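Local coordinates for protein predicted ATPase of the ABC class (Vibrio vulnificus, PDB 5D6A) that probably binds and hydrolyses ATP as a member of the ABC ATPase class, and is held here with the ATP analogue AMP-PNP, at residues A[295-300]-A[355-360]; A[256-261]-A[402-407]; A[299-304]-A[553-558]; A[278-283]-A[502-507]; A[195-200]-A[241-246]. All blocks are in the same frame, centred on the assembly; numbering follows the deposited sequence.

Contact 1: A[295-300]-A[355-360]; sequences VTDGSA and ASTLLI
Ala-300 lays its methyl against the side chain of Thr-357, CB to CB 3.8 Å, and the same methyl also meets Leu-359, whose CD1 is 4.3 Å from Ala-300 CB. A small residue suits this place, because the backbone comes close as well: the CA-H of Ala-300 points at Thr-357 O, 3.3 Å from Ala-300 CA. The approach is made by the turn that follows strand 294-296, a type I beta turn from Asp-297 to Ala-300, packed beside the start of strand 357-361.

The turn carries its own polar frame. Asp-297 OD1 accepts from Ser-299 N at 2.9 Å, an Asx turn, and from Ser-299 OG at 2.8 Å; both donors come from the same face of the carboxylate, well above its plane. With chi1 at 60°, Ser-299 OG sits between its own backbone N and carbonyl carbon, where it can give its proton to Asp-297 while taking one from across the contact. That second bond is Ser-356 N to Ser-299 OG, 3.2 Å and fairly straight at 163°.

The methyls of Ala-300 and Thr-357 simply pack beside this polar chain. Ser-299 OG thus links the two segments, and giving its proton to Asp-297 would probably make it a better acceptor for Ser-356 N, so that the acid, although it belongs to the turn, would strengthen the hold on the backbone just before the neighbouring strand.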
# COMPACT_ATOMS: atom_id res chain seq x y z
N VAL A 295 1.11 -24.89 -11.33
CA VAL A 295 0.84 -25.24 -9.94
C VAL A 295 2.10 -25.05 -9.10
O VAL A 295 3.22 -25.17 -9.59
CB VAL A 295 0.32 -26.69 -9.79
CG1 VAL A 295 -1.06 -26.82 -10.41
CG2 VAL A 295 1.30 -27.68 -10.41
N THR A 296 1.90 -24.75 -7.82
CA THR A 296 2.99 -24.53 -6.89
C THR A 296 2.60 -25.02 -5.50
O THR A 296 1.42 -25.08 -5.16
CB THR A 296 3.36 -23.04 -6.81
OG1 THR A 296 3.68 -22.54 -8.12
CG2 THR A 296 4.55 -22.81 -5.89
N ASP A 297 3.60 -25.40 -4.72
CA ASP A 297 3.39 -25.84 -3.36
C ASP A 297 2.41 -24.86 -2.69
O ASP A 297 2.65 -23.66 -2.67
CB ASP A 297 4.74 -25.85 -2.63
CG ASP A 297 4.64 -26.33 -1.21
OD1 ASP A 297 3.53 -26.31 -0.62
OD2 ASP A 297 5.69 -26.71 -0.67
N GLY A 298 1.31 -25.40 -2.16
CA GLY A 298 0.27 -24.60 -1.53
C GLY A 298 0.71 -23.73 -0.37
O GLY A 298 0.10 -22.69 -0.10
N SER A 299 1.78 -24.14 0.32
CA SER A 299 2.29 -23.40 1.48
C SER A 299 3.39 -22.39 1.14
O SER A 299 3.90 -21.71 2.04
CB SER A 299 2.82 -24.40 2.51
OG SER A 299 3.86 -25.18 1.97
N ALA A 300 3.76 -22.28 -0.13
CA ALA A 300 4.82 -21.35 -0.55
C ALA A 300 4.54 -19.92 -0.10
O ALA A 300 3.48 -19.36 -0.40
CB ALA A 300 5.01 -21.41 -2.05
N ALA A 355 5.94 -23.90 6.32
CA ALA A 355 6.04 -23.57 4.89
C ALA A 355 7.12 -24.46 4.28
O ALA A 355 8.21 -24.58 4.85
CB ALA A 355 6.39 -22.11 4.70
N SER A 356 6.81 -25.06 3.14
CA SER A 356 7.75 -25.96 2.45
C SER A 356 8.57 -25.22 1.39
O SER A 356 9.60 -25.72 0.94
CB SER A 356 7.00 -27.10 1.78
OG SER A 356 6.23 -27.84 2.70
N THR A 357 8.09 -24.05 0.99
CA THR A 357 8.78 -23.29 -0.04
C THR A 357 8.78 -21.81 0.29
O THR A 357 7.79 -21.27 0.78
CB THR A 357 8.13 -23.53 -1.41
OG1 THR A 357 8.10 -24.94 -1.69
CG2 THR A 357 8.88 -22.79 -2.51
N LEU A 358 9.91 -21.17 0.02
CA LEU A 358 10.08 -19.75 0.28
C LEU A 358 10.43 -19.05 -1.02
O LEU A 358 11.32 -19.49 -1.74
CB LEU A 358 11.20 -19.53 1.30
CG LEU A 358 10.98 -20.17 2.66
CD1 LEU A 358 12.25 -20.09 3.49
CD2 LEU A 358 9.80 -19.54 3.39
N LEU A 359 9.72 -17.97 -1.32
CA LEU A 359 9.95 -17.22 -2.55
C LEU A 359 10.60 -15.89 -2.19
O LEU A 359 10.12 -15.19 -1.30
CB LEU A 359 8.63 -17.00 -3.29
CG LEU A 359 7.81 -18.27 -3.51
CD1 LEU A 359 6.49 -17.94 -4.20
CD2 LEU A 359 8.59 -19.31 -4.31
N ILE A 360 11.68 -15.54 -2.86
CA ILE A 360 12.41 -14.30 -2.59
C ILE A 360 12.79 -13.59 -3.87
O ILE A 360 13.18 -14.22 -4.85
CB ILE A 360 13.68 -14.57 -1.77
CG1 ILE A 360 13.31 -15.19 -0.42
CG2 ILE A 360 14.48 -13.28 -1.57
CD1 ILE A 360 14.50 -15.54 0.45

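Contact 2: A[256-261]-A[402-407]; sequences IPKGIT and EISTII
Thr-261, Ser-404 and Ile-406 give up the most surface here, and each does so in a different way. Thr-261 works through its backbone: its N donates to Thr-405 O at 2.8 Å and its O accepts from Ile-407 N at 2.9 Å. One residue thus bonds to two that lie two apart on the other strand, the parallel pattern, here between strands 260-264 and 404-408. Its beta-branched side chain suits a strand and shares a sheet face with Ile-406.

Ser-404 works at the strand entrance. Its OG, anti to the carbonyl carbon (chi1 -61°), accepts from Gly-259 N at 2.8 Å, while Thr-405 N bonds to Gly-259 O at 3.0 Å. Glycine fits there because its positive phi, 96°, would press a side chain against the preceding carbonyl. Ile-406 makes its contact through its tip, CD1 meeting Ile-256 CG2 tip to tip at 4.0 Å; Val-207 of strand 206-211 also packs on both isoleucines.

The buried parallel pair belongs to the core sheet of a P-loop ATPase. Strand 260-264 leads into a probable Walker A loop, and strand 404-408 lies between it and strand 357-361, an order seen in the ASCE class, to which ABC ATPases belong.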
# COMPACT_ATOMS: atom_id res chain seq x y z
N ILE A 256 10.20 -27.44 -11.59
CA ILE A 256 11.14 -26.85 -10.64
C ILE A 256 11.30 -27.83 -9.48
O ILE A 256 10.42 -27.93 -8.63
CB ILE A 256 10.67 -25.48 -10.14
CG1 ILE A 256 10.60 -24.50 -11.32
CG2 ILE A 256 11.61 -24.94 -9.07
CD1 ILE A 256 10.07 -23.13 -10.97
N PRO A 257 12.44 -28.54 -9.43
CA PRO A 257 12.63 -29.53 -8.38
C PRO A 257 12.84 -28.92 -7.00
O PRO A 257 13.03 -27.72 -6.87
CB PRO A 257 13.90 -30.26 -8.82
CG PRO A 257 14.67 -29.24 -9.59
CD PRO A 257 13.65 -28.36 -10.25
N LYS A 258 12.79 -29.77 -5.97
CA LYS A 258 13.00 -29.33 -4.60
C LYS A 258 14.41 -28.78 -4.43
O LYS A 258 15.28 -28.97 -5.29
CB LYS A 258 12.78 -30.48 -3.62
CG LYS A 258 11.35 -30.99 -3.55
CD LYS A 258 11.27 -32.16 -2.58
CE LYS A 258 9.86 -32.70 -2.45
NZ LYS A 258 9.81 -33.90 -1.56
N GLY A 259 14.64 -28.10 -3.32
CA GLY A 259 15.93 -27.51 -3.03
C GLY A 259 15.97 -26.05 -3.43
O GLY A 259 14.93 -25.41 -3.56
N ILE A 260 17.17 -25.53 -3.65
CA ILE A 260 17.36 -24.13 -4.01
C ILE A 260 17.38 -23.96 -5.52
O ILE A 260 18.11 -24.65 -6.22
CB ILE A 260 18.67 -23.59 -3.42
CG1 ILE A 260 18.70 -23.81 -1.90
CG2 ILE A 260 18.85 -22.11 -3.76
CD1 ILE A 260 20.00 -23.42 -1.23
N THR A 261 16.56 -23.03 -6.01
CA THR A 261 16.48 -22.74 -7.44
C THR A 261 16.64 -21.24 -7.67
O THR A 261 15.91 -20.43 -7.08
CB THR A 261 15.13 -23.20 -8.03
OG1 THR A 261 14.95 -24.60 -7.79
CG2 THR A 261 15.08 -22.94 -9.54
N GLU A 402 14.32 -29.64 4.77
CA GLU A 402 13.74 -29.98 3.47
C GLU A 402 12.83 -28.86 2.94
O GLU A 402 11.79 -29.12 2.33
CB GLU A 402 12.99 -31.32 3.54
CG GLU A 402 13.89 -32.49 3.91
CD GLU A 402 13.18 -33.84 3.91
OE1 GLU A 402 11.95 -33.87 3.69
OE2 GLU A 402 13.86 -34.87 4.13
N ILE A 403 13.25 -27.62 3.17
CA ILE A 403 12.51 -26.44 2.71
C ILE A 403 13.16 -25.89 1.44
O ILE A 403 14.32 -25.50 1.44
CB ILE A 403 12.47 -25.34 3.78
CG1 ILE A 403 11.70 -25.83 5.01
CG2 ILE A 403 11.82 -24.07 3.21
CD1 ILE A 403 11.66 -24.84 6.15
N SER A 404 12.39 -25.86 0.35
CA SER A 404 12.89 -25.36 -0.93
C SER A 404 12.80 -23.83 -1.00
O SER A 404 12.03 -23.20 -0.28
CB SER A 404 12.11 -25.98 -2.08
OG SER A 404 12.26 -27.39 -2.08
N THR A 405 13.62 -23.24 -1.87
CA THR A 405 13.66 -21.80 -2.02
C THR A 405 13.92 -21.41 -3.47
O THR A 405 14.82 -21.95 -4.11
CB THR A 405 14.75 -21.16 -1.14
OG1 THR A 405 14.52 -21.50 0.23
CG2 THR A 405 14.76 -19.65 -1.29
N ILE A 406 13.11 -20.48 -3.98
CA ILE A 406 13.26 -19.99 -5.34
C ILE A 406 13.59 -18.50 -5.22
O ILE A 406 12.84 -17.76 -4.58
CB ILE A 406 11.98 -20.21 -6.17
CG1 ILE A 406 11.52 -21.67 -6.04
CG2 ILE A 406 12.22 -19.84 -7.62
CD1 ILE A 406 10.24 -21.98 -6.78
N ILE A 407 14.70 -18.08 -5.82
CA ILE A 407 15.14 -16.69 -5.70
C ILE A 407 15.46 -16.00 -7.02
O ILE A 407 16.23 -16.52 -7.83
CB ILE A 407 16.41 -16.60 -4.82
CG1 ILE A 407 16.24 -17.43 -3.55
CG2 ILE A 407 16.72 -15.14 -4.47
CD1 ILE A 407 17.44 -17.39 -2.63

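Contact 3: A[299-304]-A[553-558]; sequences SAMKIR and KPRPID
The guanidinium of Arg-555 meets the 299-304 segment along its edge, where Ala-300 O lies close to its plane, and carries Ile-557 CG2 over the centre of one face, 3.6 Å above it. Asp-558 OD2 lies in plane at another part of the edge. Arg-555 holds the N-cap position of helix 556-564 in the MRB1590-type C-terminal domain, and the group it reaches belongs to the turn leading into strand 301-302, the outermost strand of the P-loop domain's mixed sheet at this side.

Arg-555 NH1 donates to Ala-300 O at 2.9 Å, nearly straight at 172°, although it comes from above the carbonyl plane. The same NH1 also reaches Gly-298 O, so one nitrogen holds two carbonyls of the turn. Behind it, Asp-558 fixes the rotation of the group side-on: Arg-555 NE binds Asp-558 OD2 at 2.8 Å and Arg-555 NH2 binds Asp-558 OD1 at 2.9 Å. Arginine suits the place because its planar donors can serve backbone and carboxylate together; the acid would also balance its charge in this buried contact.

Selenomethionine Met-301, the labelled form of methionine, fills in beside this polar group. Its chain leaves with CG anti to the backbone N (chi1 172°) and then bends at chi2 and chi3, which brings its end to the helix. The terminal CE of Met-301 rests 3.6 Å from Ile-557 CG1 and 3.7 Å from Arg-555 NH2.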
# COMPACT_ATOMS: atom_id res chain seq x y z
N SER A 299 1.78 -24.14 0.32
CA SER A 299 2.29 -23.40 1.48
C SER A 299 3.39 -22.39 1.14
O SER A 299 3.90 -21.71 2.04
CB SER A 299 2.82 -24.40 2.51
OG SER A 299 3.86 -25.18 1.97
N ALA A 300 3.76 -22.28 -0.13
CA ALA A 300 4.82 -21.35 -0.55
C ALA A 300 4.54 -19.92 -0.10
O ALA A 300 3.48 -19.36 -0.40
CB ALA A 300 5.01 -21.41 -2.05
N MSE A 301 5.50 -19.33 0.61
CA MSE A 301 5.37 -17.97 1.13
C MSE A 301 6.44 -17.07 0.59
O MSE A 301 7.63 -17.36 0.72
CB MSE A 301 5.51 -18.01 2.66
CG MSE A 301 5.58 -16.62 3.32
SE MSE A 301 3.91 -15.59 3.04
CE MSE A 301 2.72 -16.73 4.10
N LYS A 302 6.04 -15.96 -0.01
CA LYS A 302 6.99 -14.99 -0.52
C LYS A 302 7.31 -14.02 0.59
O LYS A 302 6.42 -13.41 1.17
CB LYS A 302 6.47 -14.25 -1.75
CG LYS A 302 7.48 -13.27 -2.34
CD LYS A 302 7.09 -12.88 -3.76
CE LYS A 302 8.12 -11.98 -4.43
NZ LYS A 302 8.24 -10.63 -3.80
N ILE A 303 8.59 -13.90 0.91
CA ILE A 303 9.02 -13.01 1.96
C ILE A 303 9.79 -11.84 1.35
O ILE A 303 10.49 -12.00 0.35
CB ILE A 303 9.87 -13.74 3.02
CG1 ILE A 303 11.17 -14.29 2.43
CG2 ILE A 303 9.07 -14.88 3.64
CD1 ILE A 303 12.05 -15.00 3.43
N ARG A 304 9.62 -10.68 1.95
CA ARG A 304 10.27 -9.46 1.50
C ARG A 304 10.55 -8.61 2.73
O ARG A 304 10.26 -9.03 3.86
CB ARG A 304 9.36 -8.70 0.53
CG ARG A 304 8.01 -8.30 1.11
CD ARG A 304 7.16 -7.57 0.08
NE ARG A 304 7.78 -6.32 -0.35
CZ ARG A 304 7.31 -5.54 -1.33
NH1 ARG A 304 7.95 -4.43 -1.65
NH2 ARG A 304 6.21 -5.88 -1.99
N LYS A 553 -11.96 -19.45 1.93
CA LYS A 553 -11.03 -20.17 2.80
C LYS A 553 -9.61 -19.64 2.66
O LYS A 553 -9.03 -19.68 1.57
CB LYS A 553 -11.02 -21.68 2.52
CG LYS A 553 -9.98 -22.41 3.37
CD LYS A 553 -9.87 -23.91 3.10
CE LYS A 553 -11.11 -24.65 3.55
NZ LYS A 553 -10.94 -26.13 3.48
N PRO A 554 -9.04 -19.15 3.77
CA PRO A 554 -7.68 -18.65 3.76
C PRO A 554 -6.70 -19.75 4.15
O PRO A 554 -7.11 -20.74 4.76
CB PRO A 554 -7.71 -17.59 4.85
CG PRO A 554 -8.66 -18.14 5.86
CD PRO A 554 -9.66 -18.97 5.09
N ARG A 555 -5.43 -19.58 3.80
CA ARG A 555 -4.42 -20.55 4.17
C ARG A 555 -4.08 -20.37 5.65
O ARG A 555 -4.06 -19.23 6.14
CB ARG A 555 -3.14 -20.35 3.37
CG ARG A 555 -3.29 -20.50 1.87
CD ARG A 555 -1.93 -20.51 1.21
NE ARG A 555 -1.20 -19.26 1.42
CZ ARG A 555 0.07 -19.06 1.08
NH1 ARG A 555 0.79 -20.03 0.52
NH2 ARG A 555 0.64 -17.88 1.32
N PRO A 556 -3.83 -21.47 6.37
CA PRO A 556 -3.46 -21.36 7.78
C PRO A 556 -2.24 -20.47 7.97
O PRO A 556 -2.17 -19.69 8.93
CB PRO A 556 -3.12 -22.80 8.17
CG PRO A 556 -3.92 -23.64 7.24
CD PRO A 556 -4.05 -22.87 5.96
N ILE A 557 -1.28 -20.58 7.06
CA ILE A 557 -0.06 -19.79 7.12
C ILE A 557 -0.37 -18.29 6.97
O ILE A 557 0.33 -17.45 7.54
CB ILE A 557 0.98 -20.25 6.06
CG1 ILE A 557 2.33 -19.59 6.31
CG2 ILE A 557 0.48 -19.98 4.64
CD1 ILE A 557 3.43 -20.08 5.40
N ASP A 558 -1.41 -17.96 6.21
CA ASP A 558 -1.80 -16.55 6.03
C ASP A 558 -2.48 -15.99 7.28
O ASP A 558 -2.29 -14.82 7.62
CB ASP A 558 -2.68 -16.38 4.79
CG ASP A 558 -1.91 -16.60 3.49
OD1 ASP A 558 -0.68 -16.37 3.47
OD2 ASP A 558 -2.53 -16.99 2.48

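Contact 4: A[278-283]-A[502-507]; sequences IERSIY and QLESSD
Arg-280 and Glu-504 form the salt bridge of this contact, NH1 to OE1 at 2.7 Å, with the guanidinium and carboxylate planes 87° apart. The other terminal nitrogen of Arg-280, NH2, donates to Leu-503 O at 3.1 Å. That bond is almost straight (175°) and lies in the guanidinium plane, though it meets the carbonyl from above its plane, while Arg-280 NH1 adds only a weak, bent bond to Gln-502 O. An arginine extended from CG to NE can thus span both a side chain and the backbone beside it. It stands at the end of helix 271-280, which follows the probable Walker A loop, where a type I beta turn runs from Arg-280 to Tyr-283; across from it is the loop of the C-terminal domain that leads into helix 506-519.

Gln-502 has the most surface buried, and its amide is used at both ends. Gln-502 NE2 donates to Glu-279 O at 3.1 Å and also to Ala-300 O, while OE1 accepts from Lys-302 N. An uncharged side chain with both a donor and an acceptor suits so enclosed a spot: it satisfies the carbonyl at the helix end and, like a short piece of neighbouring strand, the edge of strand 301-302.

Packing surrounds these bonds. Ile-282 CD1 lies across the glutamine, 4.1 Å from Gln-502 CB, and its CG1 covers one face of the Tyr-283 ring near the rim. Gln-502 O approaches that ring at its edge, in plane. Over a ring face comes the aliphatic base of Glu-504, whose CB is 3.9 Å from Tyr-283 CE2.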
# COMPACT_ATOMS: atom_id res chain seq x y z
N ILE A 278 4.49 -18.04 -10.29
CA ILE A 278 4.71 -19.13 -9.35
C ILE A 278 4.06 -18.80 -8.00
O ILE A 278 3.32 -19.63 -7.46
CB ILE A 278 6.21 -19.43 -9.16
CG1 ILE A 278 6.80 -19.98 -10.47
CG2 ILE A 278 6.43 -20.46 -8.06
CD1 ILE A 278 8.30 -20.18 -10.43
N GLU A 279 4.30 -17.60 -7.47
CA GLU A 279 3.75 -17.21 -6.17
C GLU A 279 2.23 -17.23 -6.19
O GLU A 279 1.60 -17.54 -5.17
CB GLU A 279 4.23 -15.82 -5.73
CG GLU A 279 3.45 -14.66 -6.36
CD GLU A 279 3.97 -13.30 -5.96
OE1 GLU A 279 5.19 -13.15 -5.77
OE2 GLU A 279 3.15 -12.36 -5.87
N ARG A 280 1.64 -16.89 -7.34
CA ARG A 280 0.18 -16.87 -7.46
C ARG A 280 -0.42 -18.23 -7.82
O ARG A 280 -1.62 -18.44 -7.66
CB ARG A 280 -0.29 -15.80 -8.44
CG ARG A 280 -0.05 -14.41 -7.89
CD ARG A 280 -1.02 -13.39 -8.46
NE ARG A 280 -1.18 -12.29 -7.50
CZ ARG A 280 -1.92 -12.36 -6.39
NH1 ARG A 280 -2.57 -13.48 -6.07
NH2 ARG A 280 -2.00 -11.31 -5.58
N SER A 281 0.42 -19.15 -8.29
CA SER A 281 -0.05 -20.49 -8.62
C SER A 281 -0.41 -21.31 -7.38
O SER A 281 -0.73 -22.49 -7.50
CB SER A 281 0.97 -21.21 -9.49
OG SER A 281 1.09 -20.55 -10.74
N ILE A 282 -0.33 -20.69 -6.20
CA ILE A 282 -0.77 -21.37 -4.97
C ILE A 282 -2.29 -21.49 -5.04
O ILE A 282 -2.89 -22.28 -4.32
CB ILE A 282 -0.38 -20.61 -3.68
CG1 ILE A 282 -0.95 -19.19 -3.69
CG2 ILE A 282 1.14 -20.60 -3.51
CD1 ILE A 282 -0.64 -18.40 -2.44
N TYR A 283 -2.90 -20.66 -5.89
CA TYR A 283 -4.33 -20.69 -6.13
C TYR A 283 -4.58 -21.25 -7.52
O TYR A 283 -3.69 -21.25 -8.36
CB TYR A 283 -4.95 -19.29 -6.09
CG TYR A 283 -4.72 -18.50 -4.83
CD1 TYR A 283 -5.38 -18.83 -3.65
CD2 TYR A 283 -3.90 -17.39 -4.83
CE1 TYR A 283 -5.19 -18.09 -2.50
CE2 TYR A 283 -3.70 -16.64 -3.69
CZ TYR A 283 -4.35 -16.99 -2.52
OH TYR A 283 -4.16 -16.25 -1.38
N GLN A 502 0.63 -12.09 -1.90
CA GLN A 502 0.05 -13.31 -2.44
C GLN A 502 -1.46 -13.37 -2.26
O GLN A 502 -2.14 -14.07 -3.00
CB GLN A 502 0.70 -14.55 -1.81
CG GLN A 502 2.07 -14.88 -2.38
CD GLN A 502 2.70 -16.07 -1.67
OE1 GLN A 502 2.90 -16.04 -0.47
NE2 GLN A 502 3.03 -17.11 -2.43
N LEU A 503 -1.99 -12.65 -1.26
CA LEU A 503 -3.44 -12.63 -1.03
C LEU A 503 -4.16 -12.20 -2.30
O LEU A 503 -3.70 -11.31 -3.01
CB LEU A 503 -3.83 -11.71 0.12
CG LEU A 503 -3.52 -12.21 1.54
CD1 LEU A 503 -3.88 -11.16 2.57
CD2 LEU A 503 -4.26 -13.51 1.82
N GLU A 504 -5.29 -12.85 -2.57
CA GLU A 504 -6.06 -12.60 -3.78
C GLU A 504 -7.31 -11.74 -3.56
O GLU A 504 -7.54 -10.78 -4.29
CB GLU A 504 -6.47 -13.94 -4.39
CG GLU A 504 -7.25 -13.83 -5.69
CD GLU A 504 -6.44 -13.25 -6.83
OE1 GLU A 504 -5.19 -13.40 -6.83
OE2 GLU A 504 -7.05 -12.67 -7.75
N SER A 505 -8.12 -12.10 -2.56
CA SER A 505 -9.38 -11.40 -2.31
C SER A 505 -9.54 -10.90 -0.89
O SER A 505 -8.95 -11.43 0.05
CB SER A 505 -10.55 -12.33 -2.64
OG SER A 505 -11.79 -11.72 -2.32
N SER A 506 -10.37 -9.86 -0.73
CA SER A 506 -10.67 -9.32 0.58
C SER A 506 -11.54 -10.34 1.32
O SER A 506 -11.65 -10.30 2.54
CB SER A 506 -11.39 -7.98 0.48
OG SER A 506 -12.65 -8.14 -0.15
N ASP A 507 -12.16 -11.25 0.56
CA ASP A 507 -12.99 -12.31 1.14
C ASP A 507 -12.17 -13.17 2.07
O ASP A 507 -12.63 -13.52 3.15
CB ASP A 507 -13.62 -13.20 0.05
CG ASP A 507 -14.64 -12.46 -0.80
OD1 ASP A 507 -14.80 -11.23 -0.64
OD2 ASP A 507 -15.29 -13.13 -1.63

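Contact 5: A[195-200]-A[241-246]; sequences EALREQ and VTLHAP
Gln-200 points its CB at strand 241-245 and sends the rest of its chain along the backbone at His-244. With chi1 at 55° CG is tucked between the backbone N and the carbonyl carbon, and the chain then runs extended, which carries the amide across the gap. Gln-200 CD arrives 3.8 Å from His-244 O. At the tip, Gln-200 NE2 donates to His-244 O at 2.6 Å, a bond bent to 138° at the hydrogen; the acceptor lies in the amide plane, while the donor is tilted from the plane of the carbonyl.

Gln-200 is the first residue after helix 181-199 to leave helical backbone angles, and the turn of helix before it supplies the apolar part. Leu-197 drives CD2 against Leu-243, 3.5 Å from its CB and 3.9 Å from its CD1, and the same methyl reaches Ala-245 CB at 4.3 Å. Branched leucines suit the two facing positions because they fill the space between helix and strand, whose short axes approach to 7.7 Å. Ala-196 is small enough to let Pro-246 close in: its CB is 3.6 Å from Pro-246 CD. Val-251 of the adjoining strand 249-257 packs on both leucines.

Strand 240-245 is an outermost strand of its antiparallel sheet within this chain. Successive residues of such a strand bond to alternate sides, so with Leu-243 paired to Val-251 the His-244 carbonyl is expected to face the other way. The glutamine amide supplies its donor, with a methyl of Leu-197 lying near it, giving a chiefly apolar contact with one polar tie.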
# COMPACT_ATOMS: atom_id res chain seq x y z
N GLU A 195 -5.79 -29.30 -9.46
CA GLU A 195 -5.64 -29.98 -8.18
C GLU A 195 -4.81 -31.25 -8.38
O GLU A 195 -3.88 -31.51 -7.61
CB GLU A 195 -7.00 -30.32 -7.57
CG GLU A 195 -6.93 -31.04 -6.23
CD GLU A 195 -6.21 -30.24 -5.15
OE1 GLU A 195 -6.10 -29.00 -5.29
OE2 GLU A 195 -5.78 -30.85 -4.15
N ALA A 196 -5.15 -32.01 -9.41
CA ALA A 196 -4.44 -33.25 -9.74
C ALA A 196 -2.96 -33.00 -9.98
O ALA A 196 -2.12 -33.77 -9.52
CB ALA A 196 -5.07 -33.91 -10.96
N LEU A 197 -2.64 -31.93 -10.70
CA LEU A 197 -1.25 -31.56 -10.97
C LEU A 197 -0.54 -31.12 -9.69
O LEU A 197 0.64 -31.39 -9.51
CB LEU A 197 -1.17 -30.45 -12.02
CG LEU A 197 -1.66 -30.80 -13.43
CD1 LEU A 197 -1.70 -29.55 -14.30
CD2 LEU A 197 -0.79 -31.87 -14.06
N ARG A 198 -1.27 -30.43 -8.82
CA ARG A 198 -0.70 -29.96 -7.55
C ARG A 198 -0.39 -31.12 -6.62
O ARG A 198 0.60 -31.09 -5.89
CB ARG A 198 -1.63 -28.94 -6.87
CG ARG A 198 -1.08 -28.42 -5.54
CD ARG A 198 -1.89 -27.28 -4.94
NE ARG A 198 -1.83 -26.05 -5.74
CZ ARG A 198 -2.73 -25.67 -6.65
NH1 ARG A 198 -3.81 -26.41 -6.89
NH2 ARG A 198 -2.56 -24.54 -7.31
N GLU A 199 -1.23 -32.16 -6.65
CA GLU A 199 -1.03 -33.33 -5.78
C GLU A 199 0.18 -34.19 -6.15
O GLU A 199 0.77 -34.84 -5.29
CB GLU A 199 -2.30 -34.20 -5.73
CG GLU A 199 -3.47 -33.51 -5.05
CD GLU A 199 -4.69 -34.41 -4.88
OE1 GLU A 199 -4.58 -35.64 -5.09
OE2 GLU A 199 -5.75 -33.87 -4.51
N GLN A 200 0.56 -34.19 -7.43
CA GLN A 200 1.70 -35.00 -7.87
C GLN A 200 3.01 -34.22 -7.97
O GLN A 200 3.94 -34.65 -8.65
CB GLN A 200 1.38 -35.74 -9.18
CG GLN A 200 0.93 -34.86 -10.33
CD GLN A 200 0.57 -35.66 -11.56
OE1 GLN A 200 1.25 -36.62 -11.92
NE2 GLN A 200 -0.51 -35.27 -12.23
N VAL A 241 9.73 -31.64 -17.49
CA VAL A 241 9.01 -32.76 -16.88
C VAL A 241 7.62 -32.82 -17.50
O VAL A 241 7.14 -31.82 -18.05
CB VAL A 241 8.88 -32.64 -15.35
CG1 VAL A 241 10.26 -32.57 -14.71
CG2 VAL A 241 8.03 -31.44 -14.96
N THR A 242 6.98 -33.98 -17.41
CA THR A 242 5.66 -34.17 -17.99
C THR A 242 4.70 -34.76 -16.96
O THR A 242 4.88 -35.90 -16.52
CB THR A 242 5.74 -35.08 -19.22
OG1 THR A 242 6.69 -34.55 -20.15
CG2 THR A 242 4.37 -35.21 -19.90
N LEU A 243 3.70 -33.99 -16.57
CA LEU A 243 2.71 -34.44 -15.60
C LEU A 243 1.47 -34.95 -16.33
O LEU A 243 1.37 -34.83 -17.55
CB LEU A 243 2.33 -33.29 -14.67
CG LEU A 243 3.49 -32.64 -13.91
CD1 LEU A 243 2.98 -31.51 -13.03
CD2 LEU A 243 4.24 -33.67 -13.08
N HIS A 244 0.52 -35.50 -15.57
CA HIS A 244 -0.69 -36.04 -16.16
C HIS A 244 -1.95 -35.54 -15.46
O HIS A 244 -2.08 -35.67 -14.25
CB HIS A 244 -0.66 -37.57 -16.11
CG HIS A 244 -1.86 -38.23 -16.72
ND1 HIS A 244 -2.98 -38.58 -16.00
CD2 HIS A 244 -2.11 -38.60 -18.00
CE1 HIS A 244 -3.87 -39.13 -16.80
NE2 HIS A 244 -3.37 -39.16 -18.02
N ALA A 245 -2.86 -34.98 -16.24
CA ALA A 245 -4.13 -34.49 -15.71
C ALA A 245 -5.24 -35.43 -16.19
O ALA A 245 -5.18 -35.93 -17.32
CB ALA A 245 -4.39 -33.07 -16.17
N PRO A 246 -6.26 -35.67 -15.35
CA PRO A 246 -7.34 -36.59 -15.70
C PRO A 246 -8.17 -36.19 -16.92
O PRO A 246 -8.73 -37.06 -17.59
CB PRO A 246 -8.21 -36.62 -14.44
CG PRO A 246 -7.89 -35.36 -13.71
CD PRO A 246 -6.46 -35.06 -14.02

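How the contacts relate
From the N terminus, contact 5 closes first, a short loop setting helix 181-199 on the edge of the antiparallel sheet, before any other contact opens. Contact 2 opens next and joins strands 260-264 and 404-408 of the mixed sheet. Contact 1 lies wholly within its span, and within that of contact 4, bringing the turn after strand 294-296 to strand 357-361, the neighbour of 404-408. Contacts 3 and 4 each cross contact 2 and cross one another, both running on to the C-terminal domain. Contact 3 starts from the turn of contact 1, sharing Ser-299 and Ala-300. Arg-198 bonds to Ser-281 O, linking contact 5 to contact 4.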